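Side-chain contact in novel Thermotoga maritima enzyme TM1112 (Thermotoga maritima, PDB 1O5U), which is of unknown function but adopts the cupin fold and is probably an enzyme: residues V78-P81 / R87-V90. Residues are numbered along the deposited sequence; the frame is centred on the assembly and turned at random.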
loop_
_atom_site.group_PDB
_atom_site.type_symbol
_atom_site.label_atom_id
_atom_site.label_comp_id
_atom_site.label_asym_id
_atom_site.label_seq_id
_atom_site.Cartn_x
_atom_site.Cartn_y
_atom_site.Cartn_z
ATOM N N VAL A 78 3.982 0.269 -3.400
ATOM C CA VAL A 78 2.973 1.328 -3.526
ATOM C C VAL A 78 3.354 2.531 -2.684
ATOM O O VAL A 78 3.824 2.364 -1.562
ATOM C CB VAL A 78 1.582 0.853 -3.066
ATOM C CG1 VAL A 78 0.558 1.938 -3.364
ATOM C CG2 VAL A 78 1.278 -0.489 -3.693
ATOM N N THR A 79 3.211 3.752 -3.238
ATOM C CA THR A 79 3.488 4.967 -2.479
ATOM C C THR A 79 2.250 5.830 -2.426
ATOM O O THR A 79 1.712 6.213 -3.468
ATOM C CB THR A 79 4.680 5.733 -3.070
ATOM O OG1 THR A 79 5.834 4.880 -3.058
ATOM C CG2 THR A 79 5.067 6.937 -2.195
ATOM N N PHE A 80 1.823 6.138 -1.195
ATOM C CA PHE A 80 0.685 6.995 -0.916
ATOM C C PHE A 80 1.238 8.356 -0.472
ATOM O O PHE A 80 2.103 8.363 0.386
ATOM C CB PHE A 80 -0.120 6.403 0.227
ATOM C CG PHE A 80 -0.690 5.068 -0.070
ATOM C CD1 PHE A 80 -0.043 3.909 0.338
ATOM C CD2 PHE A 80 -1.868 4.946 -0.782
ATOM C CE1 PHE A 80 -0.597 2.661 0.065
ATOM C CE2 PHE A 80 -2.401 3.686 -1.089
ATOM C CZ PHE A 80 -1.741 2.562 -0.661
ATOM N N PRO A 81 0.746 9.469 -1.029
ATOM C CA PRO A 81 1.185 10.816 -0.648
ATOM C C PRO A 81 0.502 11.355 0.578
ATOM O O PRO A 81 -0.697 11.110 0.809
ATOM C CB PRO A 81 0.754 11.679 -1.840
ATOM C CG PRO A 81 -0.415 11.009 -2.389
ATOM C CD PRO A 81 -0.266 9.524 -2.102
ATOM N N ARG A 87 -10.516 5.278 0.457
ATOM C CA ARG A 87 -11.170 4.141 1.087
ATOM C C ARG A 87 -10.486 2.902 0.584
ATOM O O ARG A 87 -10.257 2.774 -0.614
ATOM C CB ARG A 87 -12.632 4.109 0.707
ATOM C CG ARG A 87 -13.450 3.051 1.442
ATOM C CD ARG A 87 -14.900 3.440 1.543
ATOM N NE ARG A 87 -15.716 2.464 2.266
ATOM C CZ ARG A 87 -15.992 2.504 3.577
ATOM N NH1 ARG A 87 -15.525 3.459 4.350
ATOM N NH2 ARG A 87 -16.748 1.561 4.114
ATOM N N TRP A 88 -10.107 2.037 1.517
ATOM C CA TRP A 88 -9.578 0.719 1.257
ATOM C C TRP A 88 -10.679 -0.329 1.274
ATOM O O TRP A 88 -11.498 -0.365 2.205
ATOM C CB TRP A 88 -8.544 0.331 2.338
ATOM C CG TRP A 88 -7.147 0.864 2.111
ATOM C CD1 TRP A 88 -6.809 2.137 1.815
ATOM C CD2 TRP A 88 -5.924 0.129 2.191
ATOM N NE1 TRP A 88 -5.442 2.243 1.687
ATOM C CE2 TRP A 88 -4.871 1.028 1.922
ATOM C CE3 TRP A 88 -5.596 -1.193 2.498
ATOM C CZ2 TRP A 88 -3.569 0.633 1.880
ATOM C CZ3 TRP A 88 -4.292 -1.566 2.487
ATOM C CH2 TRP A 88 -3.287 -0.671 2.175
ATOM N N LYS A 89 -10.694 -1.195 0.264
ATOM C CA LYS A 89 -11.537 -2.405 0.274
ATOM C C LYS A 89 -10.632 -3.603 0.158
ATOM O O LYS A 89 -10.065 -3.872 -0.926
ATOM C CB LYS A 89 -12.532 -2.392 -0.886
ATOM C CG LYS A 89 -13.558 -3.518 -0.779
ATOM C CD LYS A 89 -14.669 -3.395 -1.763
ATOM C CE LYS A 89 -15.632 -4.569 -1.583
ATOM N NZ LYS A 89 -16.685 -4.633 -2.648
ATOM N N VAL A 90 -10.418 -4.272 1.277
ATOM C CA VAL A 90 -9.491 -5.384 1.338
ATOM C C VAL A 90 -10.264 -6.631 0.853
ATOM O O VAL A 90 -11.204 -7.084 1.483
ATOM C CB VAL A 90 -8.983 -5.626 2.756
ATOM C CG1 VAL A 90 -8.144 -6.913 2.790
ATOM C CG2 VAL A 90 -8.196 -4.417 3.328
#
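Phe80 and Trp88 meet in the interior of the cupin barrel, one from strand 77-80 and the other from strand 85-90, which belong to different sheets. Their CA atoms stand 12.2 Å apart, a distance that the two aromatic side chains bridge between them.

The apolar contact is narrow. Phe80 presents the far end of its ring, with CZ 3.7 Å from CZ2 of the Trp88 benzo ring and CE1 4.0 Å from that same CZ2. The six-membered rings have centroids 5.9 Å apart and planes inclined at 38°, an oblique meeting of the two rings. CG of Trp88 lies anti to the carbonyl carbon (chi1 -83°), which carries the indole off the strand and brings CZ2 of the benzo ring to Phe80. Within its own strand, Val78 CG1 sits 3.5 Å above the plane of the Phe80 ring, toward the rim.

Other aromatics continue the cluster: Tyr47 stacks on Phe80, while Phe43 and Trp36 meet the Trp88 ring. The one polar atom of the indole, NE1, makes a weak hydrogen bond to Tyr47 OH, so Tyr47 touches both partners.

Joined by carbon alone, the pair depends on dispersion and the exclusion of water, so the tilt between the rings is set by the packing round them, not by a directional bond between the two. An unidentified molecule, probably from the crystallisation liquor, lies about 3 Å from the Trp88 side chain, which is consistent with the indole bordering the pocket that cupin barrels commonly enclose.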